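Local structure of putative D-alanine N-acetyltransferase of GNAT family (Desulfovibrio desulfuricans subsp. desulfuricans, 2R7H) at residues B[20-25]-B[113-118]; B[132-137]-B[167-172]. The protein is a putative GNAT-family N-acetyltransferase, probably transferring an acyl group from a coenzyme A thioester to an amine, though its substrate has not been established. One frame throughout, in Å; residues are numbered along the deposited sequence. Where two conformers were deposited one is given.

Contact 1: residues B[20-25]-B[113-118]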
loop_
_atom_site.group_PDB
_atom_site.type_symbol
_atom_site.label_atom_id
_atom_site.label_comp_id
_atom_site.label_asym_id
_atom_site.label_seq_id
_atom_site.Cartn_x
_atom_site.Cartn_y
_atom_site.Cartn_z
ATOM N N VAL B 20 -1.419 -32.060 8.724
ATOM C CA VAL B 20 -1.805 -30.654 8.640
ATOM C C VAL B 20 -2.881 -30.508 7.576
ATOM O O VAL B 20 -2.727 -31.068 6.480
ATOM C CB VAL B 20 -0.631 -29.759 8.227
ATOM C CG1 VAL B 20 -1.104 -28.327 8.048
ATOM C CG2 VAL B 20 0.462 -29.832 9.255
ATOM N N ALA B 21 -3.968 -29.799 7.888
ATOM C CA ALA B 21 -5.046 -29.531 6.911
ATOM C C ALA B 21 -5.029 -28.027 6.575
ATOM O O ALA B 21 -4.894 -27.201 7.481
ATOM C CB ALA B 21 -6.402 -29.918 7.465
ATOM N N PHE B 22 -5.173 -27.686 5.297
ATOM C CA PHE B 22 -5.214 -26.286 4.840
ATOM C C PHE B 22 -6.669 -25.891 4.614
ATOM O O PHE B 22 -7.400 -26.619 3.945
ATOM C CB PHE B 22 -4.353 -26.069 3.606
ATOM C CG PHE B 22 -2.915 -26.315 3.870
ATOM C CD1 PHE B 22 -2.186 -25.400 4.617
ATOM C CD2 PHE B 22 -2.284 -27.449 3.410
ATOM C CE1 PHE B 22 -0.859 -25.615 4.881
ATOM C CE2 PHE B 22 -0.938 -27.668 3.683
ATOM C CZ PHE B 22 -0.231 -26.744 4.425
ATOM N N ARG B 23 -7.093 -24.775 5.204
ATOM C CA ARG B 23 -8.477 -24.297 5.101
ATOM C C ARG B 23 -8.472 -22.840 4.656
ATOM O O ARG B 23 -7.670 -22.061 5.146
ATOM C CB ARG B 23 -9.144 -24.437 6.472
ATOM C CG ARG B 23 -10.544 -23.819 6.593
ATOM C CD ARG B 23 -11.286 -24.255 7.849
ATOM N NE ARG B 23 -10.506 -24.115 9.084
ATOM C CZ ARG B 23 -10.306 -22.979 9.755
ATOM N NH1 ARG B 23 -10.775 -21.828 9.311
ATOM N NH2 ARG B 23 -9.590 -22.989 10.870
ATOM N N ARG B 24 -9.349 -22.496 3.724
ATOM C CA ARG B 24 -9.501 -21.131 3.228
ATOM C C ARG B 24 -10.703 -20.406 3.804
ATOM O O ARG B 24 -10.734 -19.185 3.765
ATOM C CB ARG B 24 -9.629 -21.060 1.711
ATOM C CG ARG B 24 -8.379 -21.121 0.881
ATOM C CD ARG B 24 -7.747 -22.415 0.933
ATOM N NE ARG B 24 -6.632 -22.484 0.000
ATOM C CZ ARG B 24 -5.806 -23.519 -0.062
ATOM N NH1 ARG B 24 -5.979 -24.621 0.682
ATOM N NH2 ARG B 24 -4.822 -23.476 -0.918
ATOM N N GLN B 25 -11.707 -21.140 4.285
ATOM C CA GLN B 25 -12.927 -20.531 4.832
ATOM C C GLN B 25 -12.638 -19.894 6.175
ATOM O O GLN B 25 -12.042 -20.538 6.998
ATOM C CB GLN B 25 -14.031 -21.595 5.011
ATOM C CG GLN B 25 -15.420 -21.010 5.371
ATOM C CD GLN B 25 -16.501 -22.073 5.569
ATOM O OE1 GLN B 25 -16.242 -23.179 6.072
ATOM N NE2 GLN B 25 -17.735 -21.715 5.222
ATOM N N ARG B 113 6.911 -22.908 4.289
ATOM C CA ARG B 113 7.022 -23.182 2.833
ATOM C C ARG B 113 5.745 -23.810 2.261
ATOM O O ARG B 113 5.382 -23.492 1.135
ATOM C CB ARG B 113 8.364 -23.871 2.381
ATOM C CG ARG B 113 9.064 -24.881 3.338
ATOM C CD ARG B 113 10.412 -25.449 2.834
ATOM N NE ARG B 113 10.340 -26.692 2.066
ATOM C CZ ARG B 113 10.585 -27.890 2.595
ATOM N N ALA B 114 5.065 -24.647 3.052
ATOM C CA ALA B 114 3.798 -25.281 2.681
ATOM C C ALA B 114 2.688 -24.234 2.560
ATOM O O ALA B 114 1.883 -24.284 1.639
ATOM C CB ALA B 114 3.395 -26.321 3.723
ATOM N N LEU B 115 2.624 -23.311 3.519
ATOM C CA LEU B 115 1.644 -22.225 3.470
ATOM C C LEU B 115 1.880 -21.323 2.262
ATOM O O LEU B 115 0.924 -20.973 1.580
ATOM C CB LEU B 115 1.630 -21.427 4.775
ATOM C CG LEU B 115 0.885 -22.073 5.928
ATOM C CD1 LEU B 115 1.321 -21.450 7.298
ATOM C CD2 LEU B 115 -0.619 -21.979 5.712
ATOM N N LEU B 116 3.123 -20.957 1.985
ATOM C CA LEU B 116 3.423 -20.140 0.809
ATOM C C LEU B 116 3.014 -20.895 -0.489
ATOM O O LEU B 116 2.509 -20.281 -1.426
ATOM C CB LEU B 116 4.903 -19.803 0.730
ATOM C CG LEU B 116 5.410 -19.044 -0.499
ATOM C CD1 LEU B 116 4.821 -17.625 -0.689
ATOM C CD2 LEU B 116 6.912 -18.989 -0.461
ATOM N N ALA B 117 3.317 -22.203 -0.569
ATOM C CA ALA B 117 2.926 -22.996 -1.744
ATOM C C ALA B 117 1.392 -22.929 -1.970
ATOM O O ALA B 117 0.905 -22.837 -3.105
ATOM C CB ALA B 117 3.429 -24.438 -1.615
ATOM N N GLU B 118 0.625 -22.945 -0.898
ATOM C CA GLU B 118 -0.823 -22.850 -1.045
ATOM C C GLU B 118 -1.281 -21.460 -1.539
ATOM O O GLU B 118 -2.220 -21.349 -2.350
ATOM C CB GLU B 118 -1.512 -23.226 0.275
ATOM C CG GLU B 118 -1.263 -24.658 0.743
ATOM C CD GLU B 118 -1.517 -25.736 -0.315
ATOM O OE1 GLU B 118 -2.547 -25.690 -0.988
ATOM O OE2 GLU B 118 -0.659 -26.632 -0.454
#
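Arg-24 reaches across from the end of strand 21-23 to Glu-118 on helix 111-125, and its NH2 donates a nearly straight hydrogen bond (170°) to Glu-118 OE1, 3.2 Å away. This single N-H...O link is also a salt bridge. OE1 lies in the guanidinium plane and accepts with its anti lone pair, the one facing away from OE2, and the two flat groups are almost perpendicular (89°), so the carboxylate meets the guanidinium through OE1 and not as a two-pronged pair. A bend of the arginine chain about CB-CG turns the guanidinium toward the helix. Its NE is held by Asp-122, one turn further along, so two acids on the same helix share one arginine and limit its rotation.

Glu-118 has a second job. Its CG lies over the centre of the Phe-22 ring, 3.9 Å from the centroid and only 10° off the normal, a CH-pi contact; the bend at chi2 then lays the carboxylate nearly parallel to the ring. Val-20 CG1 lies over the opposite face, offset toward the rim, so the phenyl is sandwiched between Val-20 and Glu-118. At the ring's edge, Phe-22 CE1 meets Leu-115 CD2 at 3.7 Å, while CZ abuts Ala-114 CB at an oblique angle, also at 3.7 Å. Leu-115 continues inward onto Ile-100 and Val-102 of strand 94-102, and Phe-22 also touches Ala-73 of the neighbouring strand 69-75.

Strand 21-23, at one edge of the sheet, is thus clipped to a helix lying across one sheet face: this is the N-terminal half of the GNAT fold, in which the helix after the fourth strand packs against the sheet.

Contact 2: residues B[132-137]-B[167-172]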
loop_
_atom_site.group_PDB
_atom_site.type_symbol
_atom_site.label_atom_id
_atom_site.label_comp_id
_atom_site.label_asym_id
_atom_site.label_seq_id
_atom_site.Cartn_x
_atom_site.Cartn_y
_atom_site.Cartn_z
ATOM N N PHE B 132 4.030 -10.260 -4.384
ATOM C CA PHE B 132 5.009 -9.442 -3.725
ATOM C C PHE B 132 4.960 -9.619 -2.210
ATOM O O PHE B 132 3.913 -9.830 -1.665
ATOM C CB PHE B 132 4.818 -7.954 -4.057
ATOM C CG PHE B 132 5.217 -7.596 -5.447
ATOM C CD1 PHE B 132 6.555 -7.403 -5.764
ATOM C CD2 PHE B 132 4.281 -7.506 -6.456
ATOM C CE1 PHE B 132 6.901 -7.086 -7.021
ATOM C CE2 PHE B 132 4.625 -7.222 -7.698
ATOM C CZ PHE B 132 5.952 -6.987 -8.004
ATOM N N ALA B 133 6.145 -9.578 -1.583
ATOM C CA ALA B 133 6.303 -9.627 -0.122
ATOM C C ALA B 133 7.246 -8.505 0.289
ATOM O O ALA B 133 8.276 -8.305 -0.314
ATOM C CB ALA B 133 6.832 -11.008 0.380
ATOM N N GLU B 134 6.935 -7.817 1.363
ATOM C CA GLU B 134 7.782 -6.723 1.858
ATOM C C GLU B 134 8.279 -7.063 3.242
ATOM O O GLU B 134 7.529 -7.609 4.037
ATOM C CB GLU B 134 6.962 -5.437 1.967
ATOM C CG GLU B 134 6.334 -5.033 0.704
ATOM C CD GLU B 134 5.617 -3.703 0.804
ATOM O OE1 GLU B 134 5.143 -3.343 1.897
ATOM O OE2 GLU B 134 5.515 -3.046 -0.231
ATOM N N THR B 135 9.546 -6.776 3.523
ATOM C CA THR B 135 10.046 -6.998 4.853
ATOM C C THR B 135 11.083 -5.933 5.196
ATOM O O THR B 135 11.390 -5.045 4.373
ATOM C CB THR B 135 10.554 -8.455 5.064
ATOM O OG1 THR B 135 10.733 -8.673 6.462
ATOM C CG2 THR B 135 11.846 -8.726 4.304
ATOM N N SER B 136 11.582 -6.013 6.417
ATOM C CA SER B 136 12.571 -5.078 6.933
ATOM C C SER B 136 13.990 -5.552 6.656
ATOM O O SER B 136 14.258 -6.734 6.523
ATOM C CB SER B 136 12.351 -4.859 8.426
ATOM O OG SER B 136 13.446 -4.211 9.007
ATOM N N GLY B 137 14.905 -4.607 6.580
ATOM C CA GLY B 137 16.311 -4.914 6.335
ATOM C C GLY B 137 17.155 -5.113 7.581
ATOM O O GLY B 137 18.363 -5.350 7.434
ATOM N N ASP B 167 16.237 1.375 9.127
ATOM C CA ASP B 167 15.305 0.265 8.902
ATOM C C ASP B 167 14.695 0.382 7.474
ATOM O O ASP B 167 13.711 1.047 7.248
ATOM C CB ASP B 167 14.241 0.268 9.988
ATOM C CG ASP B 167 13.427 -0.999 10.012
ATOM O OD1 ASP B 167 13.422 -1.750 9.027
ATOM O OD2 ASP B 167 12.788 -1.270 11.044
ATOM N N ASP B 168 15.326 -0.311 6.537
ATOM C CA ASP B 168 14.946 -0.309 5.130
ATOM C C ASP B 168 13.835 -1.280 4.824
ATOM O O ASP B 168 13.706 -2.280 5.524
ATOM C CB ASP B 168 16.130 -0.755 4.284
ATOM C CG ASP B 168 17.358 0.120 4.460
ATOM O OD1 ASP B 168 17.255 1.236 5.018
ATOM O OD2 ASP B 168 18.426 -0.338 4.025
ATOM N N LYS B 169 13.037 -0.980 3.787
ATOM C CA LYS B 169 11.989 -1.892 3.349
ATOM C C LYS B 169 12.576 -2.570 2.155
ATOM O O LYS B 169 13.077 -1.866 1.276
ATOM C CB LYS B 169 10.693 -1.181 2.916
ATOM C CG LYS B 169 9.578 -2.218 2.514
ATOM C CD LYS B 169 8.210 -1.627 2.427
ATOM C CE LYS B 169 8.003 -0.747 1.296
ATOM N NZ LYS B 169 6.526 -0.426 1.176
ATOM N N ILE B 170 12.528 -3.911 2.119
ATOM C CA ILE B 170 13.020 -4.693 0.979
ATOM C C ILE B 170 11.760 -5.294 0.351
ATOM O O ILE B 170 10.927 -5.865 1.071
ATOM C CB ILE B 170 14.015 -5.832 1.319
ATOM C CG1 ILE B 170 15.312 -5.313 1.958
ATOM C CG2 ILE B 170 14.431 -6.576 0.001
ATOM C CD1 ILE B 170 15.163 -4.675 3.244
ATOM N N ILE B 171 11.619 -5.148 -0.967
ATOM C CA ILE B 171 10.448 -5.664 -1.698
ATOM C C ILE B 171 10.926 -6.850 -2.513
ATOM O O ILE B 171 11.855 -6.729 -3.342
ATOM C CB ILE B 171 9.760 -4.616 -2.601
ATOM C CG1 ILE B 171 9.365 -3.358 -1.797
ATOM C CG2 ILE B 171 8.500 -5.234 -3.230
ATOM C CD1 ILE B 171 8.791 -2.185 -2.631
ATOM N N TYR B 172 10.322 -8.005 -2.214
ATOM C CA TYR B 172 10.611 -9.275 -2.823
ATOM C C TYR B 172 9.554 -9.595 -3.843
ATOM O O TYR B 172 8.372 -9.432 -3.613
ATOM C CB TYR B 172 10.696 -10.382 -1.738
ATOM C CG TYR B 172 11.995 -10.369 -0.985
ATOM C CD1 TYR B 172 13.138 -10.971 -1.528
ATOM C CD2 TYR B 172 12.094 -9.793 0.262
ATOM C CE1 TYR B 172 14.340 -10.958 -0.857
ATOM C CE2 TYR B 172 13.302 -9.792 0.934
ATOM C CZ TYR B 172 14.403 -10.358 0.375
ATOM O OH TYR B 172 15.576 -10.318 1.063
#
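Phe-132 meets the partner strand with its ring, CD1 lying 3.9 Å from Ile-171 CG2, and the same ring reaches Phe-162 of the second subunit, their planes at about 45°. Ala-133 then forms a hydrogen-bonded antiparallel pair with Tyr-172: Ala-133 N to Tyr-172 O is 3.0 Å, and Tyr-172 N returns a bond to Ala-133 O. On the face opposite Ala-133, Glu-134, extended beyond CG, crosses Lys-169 obliquely; the lysine chain bends at chi3 (71°) to bring NZ within 3.1 Å of Glu-134 OE2, a salt bridge whose hydrogen bond is weak. Lys-169 also makes a cation-pi contact with Phe-162 of its own chain.

Thr-135 and Ile-170 form the next hydrogen-bonded pair, in the C-terminal half of the GNAT sheet, where strand 167-175 lies between strands 130-136 and 154-159. Thr-135 CG2 touches the edge of the Tyr-172 ring at CE2, 3.8 Å away; the phenol OH bonds to Glu-149 of helix 142-150.

Ser-136 OG donates to Asp-167 OD1 at 2.5 Å, short enough that the exact length is doubtful, and also accepts from Ile-138 N. The other carboxylate oxygen, OD2, pairs with Arg-164. At Gly-137 the strand has ended, yet its N still donates to Asp-168 O, 2.8 Å away and well bent (135°), while Ile-170 CD1 presses against Gly-137 CA at 3.3 Å.

Contact 1 and contact 2 lie on opposite sides of the chain's centre, their own centres 23 Å apart and their nearest atoms about 7 Å apart without touching. Both reach the same mixed sheet: 20-25 includes its first strand, at one outer edge, while 132-137 and 167-172 sit toward the other. Helix 111-125, from contact 1, leads directly along the chain into strand 130-136 of contact 2. Between them runs strand 94-102, touched by Leu-115 from the helix and by Phe-132 from the strand. That central strand also carries Tyr-98 and Trp-99, which with Tyr-68 line the pocket holding 2-ethoxyethanol. Of the two, contact 2 alone reaches the second subunit.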